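Local atomic coordinates of probable LacI-family transcriptional regulator (Corynebacterium glutamicum ATCC 13032, PDB entry 3BIL), a protein that probably acts as a LacI-family transcription factor that binds cis-regulatory DNA. Residues A[147-152]-A[301-306]; A[85-90]-A[295-300]; A[72-75]-A[80-83]. All blocks are in the same frame, centred on the assembly; numbering follows the deposited sequence.

Contact 1 of 3, residues A[147-152]-A[301-306]; sequences PVVLVD and QRAVSI
A chi1 of 179° turns CG1 of Val149 to the far side of its CB from the backbone N and sets CG2 opposite the carbonyl carbon, and this splay brings both methyls against Ala303 and Ile306. The layer is that of the alpha/beta sandwich of periplasmic-binding-protein-like domains: strand 148-151, inside the parallel part of the sheet, is covered by segment 301-306 of helix 296-308, the two short axes running nearly antiparallel at 165° and 8.8 Å apart. Val149 and Val151, two residues apart on one face of the strand, both send their CB toward the helix, whereas Leu150 between them points away. CG1 of Val149 approaches the backbone O of Ala303 at 4.0 Å, within van der Waals range. Its other methyl, CG2, meets CG2 of Ile306 at 4.1 Å, the two side chains crossing at about a right angle. Ile306 offers this branch because its own chi1 of -60° carries CG2 anti to the backbone N. The strand's backbone bonds run laterally in the sheet, Val149 pairing with Ile126 and Cys128 of strand 126-128, while Ile306 N bonds Arg302 O along the helix. Ile127 and Leu307 also touch Val149, so the side chains meeting here are apolar. One turn before Ile306, the small CB of Ala303 lets the helix come close, and CG1 of Val151 lies 3.4 Å from it.

Contact 2 of 3, residues A[85-90]-A[295-300]; sequences VTEIQS and NVEQLA
The two carboxylates of Glu87 and Glu297 are the flat groups here, and they do not stack: their planes are turned 62° apart, with OE1 of Glu87 lying 3.7 Å from OE2 of Glu297 and 3.9 Å from its CD. They belong to a helix-helix packing in the periplasmic-binding-protein-like fold: the axes of segments 85-90 and 296-300, on helices 79-94 and 296-308, cross at -43° and approach to 8.6 Å. Glu297 lies at the exposed margin, and Glu87 leans over the interface. Two acidic groups so near each other would tend to repel, which may raise the affinity of one for a proton; the early position of Glu297 in its helix would probably favour its negative charge. What touches closely is their aliphatic part: CG of Glu87 meets CG of Glu297 at 3.7 Å. Glu87 reaches there because its chain bends at chi2 (76°), while Glu297 is extended beyond CG. Beneath the acids the interface becomes apolar and tight, with the CA atoms of Ile88 and Ala300 5.0 Å apart. CB of Ala300 points at the partner helix and fits between Glu87 and Ile88, 3.9 Å from CB of Glu87. Asn295 occupies the N-cap position, and its OD1 takes a weak bond from NE2 of Gln298. Farther round helix 79-94, Val85 and Thr86 pack on Leu76 and Ile77 of the second subunit, and Gln89 NE2 bonds O of Asn103 of that subunit. On the buried side, CG1 of Ile88 approaches CB of Ala300 to 3.5 Å.

Contact 3 of 3, residues A[72-75]-A[80-83]; sequences IVPS and YFAA
Phe81 presents one face of its ring to Pro74, and the two side chains stand at about a right angle, the proline turning its CG-CD edge to the ring face. This is the turn at the start of a beta-alpha-beta unit, where strand 69-73 ends and the chain doubles back into helix 79-94 before strand 99-103. The contact is a CH-pi interaction: Pro74 CG lies 3.6 Å from the centroid of the Phe81 ring and 24° off its normal, displaced toward the rim so that CE2 is its nearest ring atom. On the opposite face lies Tyr80 CD2, 3.7 Å above the ring plane, so the phenyl is sandwiched between a residue of the turn and its own helix neighbour. Phe81 CE1 in turn sits in the plane of the Tyr80 ring, at its edge. Val73 approaches obliquely; its CG2 reaches CD1 of Phe81 at 3.5 Å and also rests near CB. With chi1 at -73°, CG of Phe81 lies opposite its carbonyl carbon, which swings the ring from the helix toward the end of the strand. Ser75 takes part through its backbone, while its hydroxyl is hydrogen-bonded to Asn78 N; Asn78 OD1 in turn bonds Tyr80 N, tying the turn to the first residues of the helix. Strand 69-73 is itself held in the sheet by backbone bonds of Val73 with Thr102 and Ser104, and of Ile72 with Ile127 and Val129. The approach to the root of the phenyl is close, with Ser75 O 3.2 Å from CB of Phe81.

Overall arrangement
All three contacts lie in one subdomain of the periplasmic-binding-protein-like fold. Contact 3 closes first along the chain; contacts 1 and 2 then alternate, segment 147-152 falling between 85-90 and 295-300. Contacts 1 and 2 share helix 296-308, contacts 2 and 3 share helix 79-94, and contacts 1 and 3 reach the same sheet; centres are about 10, 10 and 14 Å apart for pairs 1-2, 2-3 and 1-3. Asp152 joins contacts 1 and 3, its OD2 in a weak, probable hydrogen bond with OH of Tyr80, and Val296 packs on Tyr80. In contacts 1 and 2, segments 149 and 205 residues apart are brought together, helix 296-308 packing on both the sheet and helix 79-94; contacts 2 and 3 also touch the second subunit.

Contact 1 of 3, residues A[147-152]-A[301-306]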
loop_
_atom_site.group_PDB
_atom_site.type_symbol
_atom_site.label_atom_id
_atom_site.label_comp_id
_atom_site.label_asym_id
_atom_site.label_seq_id
_atom_site.Cartn_x
_atom_site.Cartn_y
_atom_site.Cartn_z
ATOM N N PRO A 147 -16.553 -19.579 13.825
ATOM C CA PRO A 147 -16.772 -19.311 12.382
ATOM C C PRO A 147 -15.501 -18.743 11.670
ATOM O O PRO A 147 -15.090 -17.602 11.950
ATOM C CB PRO A 147 -17.926 -18.296 12.364
ATOM C CG PRO A 147 -18.535 -18.336 13.739
ATOM C CD PRO A 147 -17.463 -18.791 14.683
ATOM N N VAL A 148 -14.891 -19.570 10.800
ATOM C CA VAL A 148 -13.728 -19.238 9.961
ATOM C C VAL A 148 -14.124 -19.166 8.486
ATOM O O VAL A 148 -15.013 -19.894 8.029
ATOM C CB VAL A 148 -12.574 -20.283 10.086
ATOM C CG1 VAL A 148 -11.619 -19.938 11.212
ATOM C CG2 VAL A 148 -13.124 -21.701 10.271
ATOM N N VAL A 149 -13.461 -18.265 7.762
ATOM C CA VAL A 149 -13.588 -18.108 6.313
ATOM C C VAL A 149 -12.192 -17.866 5.779
ATOM O O VAL A 149 -11.452 -17.039 6.311
ATOM C CB VAL A 149 -14.469 -16.895 5.927
ATOM C CG1 VAL A 149 -14.555 -16.767 4.421
ATOM C CG2 VAL A 149 -15.872 -17.020 6.501
ATOM N N LEU A 150 -11.823 -18.587 4.735
ATOM C CA LEU A 150 -10.547 -18.359 4.077
ATOM C C LEU A 150 -10.766 -17.542 2.795
ATOM O O LEU A 150 -11.795 -17.699 2.106
ATOM C CB LEU A 150 -9.838 -19.680 3.771
ATOM C CG LEU A 150 -9.601 -20.675 4.917
ATOM C CD1 LEU A 150 -9.155 -21.996 4.358
ATOM C CD2 LEU A 150 -8.571 -20.182 5.940
ATOM N N VAL A 151 -9.817 -16.645 2.505
ATOM C CA VAL A 151 -9.894 -15.774 1.330
ATOM C C VAL A 151 -8.623 -15.767 0.525
ATOM O O VAL A 151 -7.512 -15.850 1.093
ATOM C CB VAL A 151 -10.196 -14.290 1.686
ATOM C CG1 VAL A 151 -11.643 -14.052 1.686
ATOM C CG2 VAL A 151 -9.585 -13.894 3.027
ATOM N N ASP A 152 -8.788 -15.601 -0.793
ATOM C CA ASP A 152 -7.663 -15.502 -1.734
ATOM C C ASP A 152 -6.859 -16.814 -1.921
ATOM O O ASP A 152 -6.660 -17.233 -3.049
ATOM C CB ASP A 152 -6.721 -14.342 -1.358
ATOM C CG ASP A 152 -5.880 -13.881 -2.523
ATOM O OD1 ASP A 152 -4.646 -13.855 -2.367
ATOM O OD2 ASP A 152 -6.456 -13.543 -3.595
ATOM N N GLN A 301 -16.706 -8.411 0.030
ATOM C CA GLN A 301 -18.179 -8.467 0.152
ATOM C C GLN A 301 -18.626 -9.909 0.374
ATOM O O GLN A 301 -19.161 -10.243 1.431
ATOM C CB GLN A 301 -18.863 -7.911 -1.103
ATOM C CG GLN A 301 -19.685 -6.629 -0.933
ATOM C CD GLN A 301 -18.957 -5.360 -1.398
ATOM O OE1 GLN A 301 -19.480 -4.581 -2.209
ATOM N NE2 GLN A 301 -17.751 -5.142 -0.869
ATOM N N ARG A 302 -18.366 -10.773 -0.603
ATOM C CA ARG A 302 -18.710 -12.191 -0.496
ATOM C C ARG A 302 -18.188 -12.849 0.767
ATOM O O ARG A 302 -18.921 -13.589 1.407
ATOM C CB ARG A 302 -18.263 -12.978 -1.732
ATOM C CG ARG A 302 -19.035 -12.597 -2.978
ATOM C CD ARG A 302 -20.224 -13.520 -3.241
ATOM N NE ARG A 302 -20.045 -14.333 -4.459
ATOM C CZ ARG A 302 -20.074 -13.857 -5.712
ATOM N NH1 ARG A 302 -20.241 -12.554 -5.947
ATOM N NH2 ARG A 302 -19.906 -14.682 -6.738
ATOM N N ALA A 303 -16.934 -12.579 1.129
ATOM C CA ALA A 303 -16.313 -13.213 2.312
ATOM C C ALA A 303 -16.964 -12.834 3.637
ATOM O O ALA A 303 -17.007 -13.646 4.560
ATOM C CB ALA A 303 -14.820 -12.922 2.380
ATOM N N VAL A 304 -17.440 -11.600 3.742
ATOM C CA VAL A 304 -18.088 -11.186 4.966
ATOM C C VAL A 304 -19.567 -11.681 5.003
ATOM O O VAL A 304 -20.045 -12.100 6.056
ATOM C CB VAL A 304 -17.831 -9.662 5.273
ATOM C CG1 VAL A 304 -18.558 -8.771 4.285
ATOM C CG2 VAL A 304 -18.189 -9.314 6.715
ATOM N N SER A 305 -20.254 -11.687 3.852
ATOM C CA SER A 305 -21.552 -12.382 3.698
ATOM C C SER A 305 -21.509 -13.779 4.288
ATOM O O SER A 305 -22.361 -14.145 5.088
ATOM C CB SER A 305 -21.954 -12.488 2.232
ATOM O OG SER A 305 -23.034 -11.623 1.942
ATOM N N ILE A 306 -20.484 -14.535 3.902
ATOM C CA ILE A 306 -20.289 -15.922 4.331
ATOM C C ILE A 306 -19.910 -16.014 5.802
ATOM O O ILE A 306 -20.154 -17.032 6.443
ATOM C CB ILE A 306 -19.215 -16.648 3.458
ATOM C CG1 ILE A 306 -19.629 -16.676 1.977
ATOM C CG2 ILE A 306 -18.951 -18.064 3.959
ATOM C CD1 ILE A 306 -18.606 -17.306 1.039
#

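Contact 2 of 3, residues A[85-90]-A[295-300]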
loop_
_atom_site.group_PDB
_atom_site.type_symbol
_atom_site.label_atom_id
_atom_site.label_comp_id
_atom_site.label_asym_id
_atom_site.label_seq_id
_atom_site.Cartn_x
_atom_site.Cartn_y
_atom_site.Cartn_z
ATOM N N VAL A 85 -8.554 -5.588 3.163
ATOM C CA VAL A 85 -8.956 -5.351 4.553
ATOM C C VAL A 85 -9.724 -4.044 4.706
ATOM O O VAL A 85 -10.651 -3.974 5.491
ATOM C CB VAL A 85 -7.800 -5.478 5.590
ATOM C CG1 VAL A 85 -7.096 -6.823 5.444
ATOM C CG2 VAL A 85 -6.809 -4.316 5.486
ATOM N N THR A 86 -9.369 -3.019 3.944
ATOM C CA THR A 86 -10.156 -1.813 3.942
ATOM C C THR A 86 -11.596 -2.192 3.564
ATOM O O THR A 86 -12.529 -1.804 4.248
ATOM C CB THR A 86 -9.601 -0.791 2.942
ATOM O OG1 THR A 86 -8.227 -0.552 3.226
ATOM C CG2 THR A 86 -10.351 0.527 3.004
ATOM N N GLU A 87 -11.777 -2.962 2.493
ATOM C CA GLU A 87 -13.133 -3.374 2.084
ATOM C C GLU A 87 -13.857 -4.389 2.958
ATOM O O GLU A 87 -15.085 -4.393 3.000
ATOM C CB GLU A 87 -13.203 -3.797 0.610
ATOM C CG GLU A 87 -13.977 -2.779 -0.258
ATOM C CD GLU A 87 -13.178 -1.485 -0.585
ATOM O OE1 GLU A 87 -12.834 -1.282 -1.778
ATOM O OE2 GLU A 87 -12.899 -0.673 0.341
ATOM N N ILE A 88 -13.103 -5.254 3.629
ATOM C CA ILE A 88 -13.669 -6.202 4.582
ATOM C C ILE A 88 -14.120 -5.435 5.811
ATOM O O ILE A 88 -15.121 -5.786 6.421
ATOM C CB ILE A 88 -12.639 -7.261 5.031
ATOM C CG1 ILE A 88 -12.451 -8.326 3.963
ATOM C CG2 ILE A 88 -13.086 -7.945 6.312
ATOM C CD1 ILE A 88 -11.226 -9.190 4.182
ATOM N N GLN A 89 -13.379 -4.387 6.180
ATOM C CA GLN A 89 -13.735 -3.596 7.352
ATOM C C GLN A 89 -14.998 -2.775 7.113
ATOM O O GLN A 89 -15.843 -2.667 8.009
ATOM C CB GLN A 89 -12.614 -2.667 7.779
ATOM C CG GLN A 89 -13.047 -1.781 8.903
ATOM C CD GLN A 89 -11.954 -0.920 9.452
ATOM O OE1 GLN A 89 -10.977 -1.413 10.012
ATOM N NE2 GLN A 89 -12.128 0.393 9.327
ATOM N N SER A 90 -15.108 -2.204 5.911
ATOM C CA SER A 90 -16.213 -1.338 5.545
ATOM C C SER A 90 -17.551 -2.115 5.444
ATOM O O SER A 90 -18.582 -1.680 5.997
ATOM C CB SER A 90 -15.864 -0.604 4.256
ATOM O OG SER A 90 -16.994 -0.395 3.444
ATOM N N ASN A 295 -10.816 -8.010 -8.591
ATOM C CA ASN A 295 -12.034 -7.522 -8.007
ATOM C C ASN A 295 -12.106 -7.741 -6.494
ATOM O O ASN A 295 -13.021 -8.401 -5.998
ATOM C CB ASN A 295 -13.235 -8.145 -8.729
ATOM C CG ASN A 295 -14.364 -7.170 -8.877
ATOM O OD1 ASN A 295 -15.111 -6.903 -7.920
ATOM N ND2 ASN A 295 -14.465 -6.570 -10.070
ATOM N N VAL A 296 -11.150 -7.146 -5.781
ATOM C CA VAL A 296 -10.986 -7.301 -4.331
ATOM C C VAL A 296 -12.247 -6.986 -3.579
ATOM O O VAL A 296 -12.522 -7.628 -2.568
ATOM C CB VAL A 296 -9.942 -6.335 -3.728
ATOM C CG1 VAL A 296 -9.082 -7.069 -2.751
ATOM C CG2 VAL A 296 -9.112 -5.705 -4.793
ATOM N N GLU A 297 -12.977 -5.974 -4.055
ATOM C CA GLU A 297 -14.195 -5.476 -3.381
ATOM C C GLU A 297 -15.268 -6.572 -3.245
ATOM O O GLU A 297 -15.854 -6.767 -2.174
ATOM C CB GLU A 297 -14.739 -4.209 -4.085
ATOM C CG GLU A 297 -15.902 -3.489 -3.349
ATOM C CD GLU A 297 -16.118 -1.994 -3.752
ATOM O OE1 GLU A 297 -17.107 -1.382 -3.255
ATOM O OE2 GLU A 297 -15.321 -1.433 -4.552
ATOM N N GLN A 298 -15.476 -7.312 -4.327
ATOM C CA GLN A 298 -16.463 -8.364 -4.385
ATOM C C GLN A 298 -16.058 -9.576 -3.542
ATOM O O GLN A 298 -16.909 -10.224 -2.965
ATOM C CB GLN A 298 -16.628 -8.768 -5.835
ATOM C CG GLN A 298 -17.946 -9.393 -6.206
ATOM C CD GLN A 298 -17.964 -9.748 -7.676
ATOM O OE1 GLN A 298 -18.434 -10.824 -8.071
ATOM N NE2 GLN A 298 -17.406 -8.848 -8.508
ATOM N N LEU A 299 -14.759 -9.879 -3.488
ATOM C CA LEU A 299 -14.268 -10.990 -2.692
ATOM C C LEU A 299 -14.453 -10.744 -1.216
ATOM O O LEU A 299 -14.865 -11.649 -0.486
ATOM C CB LEU A 299 -12.798 -11.231 -2.962
ATOM C CG LEU A 299 -12.680 -12.261 -4.063
ATOM C CD1 LEU A 299 -11.443 -12.014 -4.951
ATOM C CD2 LEU A 299 -12.696 -13.635 -3.409
ATOM N N ALA A 300 -14.121 -9.521 -0.794
ATOM C CA ALA A 300 -14.358 -9.032 0.553
ATOM C C ALA A 300 -15.868 -8.958 0.926
ATOM O O ALA A 300 -16.243 -9.392 2.024
ATOM C CB ALA A 300 -13.684 -7.681 0.740
#

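Contact 3 of 3, residues A[72-75]-A[80-83]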
loop_
_atom_site.group_PDB
_atom_site.type_symbol
_atom_site.label_atom_id
_atom_site.label_comp_id
_atom_site.label_asym_id
_atom_site.label_seq_id
_atom_site.Cartn_x
_atom_site.Cartn_y
_atom_site.Cartn_z
ATOM N N ILE A 72 -6.883 -11.772 9.321
ATOM C CA ILE A 72 -5.469 -12.095 9.229
ATOM C C ILE A 72 -5.030 -12.119 7.776
ATOM O O ILE A 72 -5.661 -12.761 6.944
ATOM C CB ILE A 72 -5.167 -13.469 9.809
ATOM C CG1 ILE A 72 -5.645 -13.543 11.258
ATOM C CG2 ILE A 72 -3.667 -13.761 9.708
ATOM C CD1 ILE A 72 -5.786 -14.966 11.785
ATOM N N VAL A 73 -3.922 -11.441 7.493
ATOM C CA VAL A 73 -3.472 -11.228 6.128
ATOM C C VAL A 73 -1.947 -11.367 6.071
ATOM O O VAL A 73 -1.275 -11.118 7.087
ATOM C CB VAL A 73 -3.993 -9.878 5.669
ATOM C CG1 VAL A 73 -2.946 -8.768 5.826
ATOM C CG2 VAL A 73 -4.533 -9.994 4.277
ATOM N N PRO A 74 -1.386 -11.854 4.944
ATOM C CA PRO A 74 0.062 -12.101 4.947
ATOM C C PRO A 74 0.932 -10.856 4.893
ATOM O O PRO A 74 2.127 -10.901 5.204
ATOM C CB PRO A 74 0.269 -12.899 3.669
ATOM C CG PRO A 74 -0.793 -12.476 2.794
ATOM C CD PRO A 74 -1.985 -12.285 3.677
ATOM N N SER A 75 0.352 -9.748 4.482
ATOM C CA SER A 75 1.151 -8.554 4.242
ATOM C C SER A 75 0.206 -7.365 4.176
ATOM O O SER A 75 -0.965 -7.518 3.808
ATOM C CB SER A 75 1.914 -8.710 2.914
ATOM O OG SER A 75 2.337 -7.468 2.384
ATOM N N TYR A 80 -2.780 -4.944 -2.467
ATOM C CA TYR A 80 -3.949 -5.788 -2.653
ATOM C C TYR A 80 -4.558 -6.256 -1.335
ATOM O O TYR A 80 -5.767 -6.194 -1.138
ATOM C CB TYR A 80 -3.583 -6.986 -3.494
ATOM C CG TYR A 80 -4.660 -8.038 -3.571
ATOM C CD1 TYR A 80 -5.672 -7.970 -4.534
ATOM C CD2 TYR A 80 -4.648 -9.118 -2.693
ATOM C CE1 TYR A 80 -6.628 -8.938 -4.621
ATOM C CE2 TYR A 80 -5.613 -10.086 -2.761
ATOM C CZ TYR A 80 -6.595 -9.994 -3.732
ATOM O OH TYR A 80 -7.524 -10.993 -3.788
ATOM N N PHE A 81 -3.715 -6.741 -0.440
ATOM C CA PHE A 81 -4.167 -7.169 0.836
ATOM C C PHE A 81 -4.587 -5.995 1.748
ATOM O O PHE A 81 -5.383 -6.192 2.677
ATOM C CB PHE A 81 -3.074 -8.009 1.488
ATOM C CG PHE A 81 -2.917 -9.370 0.884
ATOM C CD1 PHE A 81 -4.000 -10.245 0.804
ATOM C CD2 PHE A 81 -1.684 -9.790 0.413
ATOM C CE1 PHE A 81 -3.849 -11.533 0.243
ATOM C CE2 PHE A 81 -1.512 -11.073 -0.131
ATOM C CZ PHE A 81 -2.594 -11.952 -0.235
ATOM N N ALA A 82 -4.051 -4.790 1.507
ATOM C CA ALA A 82 -4.505 -3.612 2.262
ATOM C C ALA A 82 -5.865 -3.147 1.704
ATOM O O ALA A 82 -6.756 -2.711 2.450
ATOM C CB ALA A 82 -3.467 -2.502 2.222
ATOM N N ALA A 83 -6.037 -3.269 0.388
ATOM C CA ALA A 83 -7.349 -3.031 -0.228
ATOM C C ALA A 83 -8.386 -4.009 0.310
ATOM O O ALA A 83 -9.453 -3.609 0.703
ATOM C CB ALA A 83 -7.264 -3.094 -1.762
#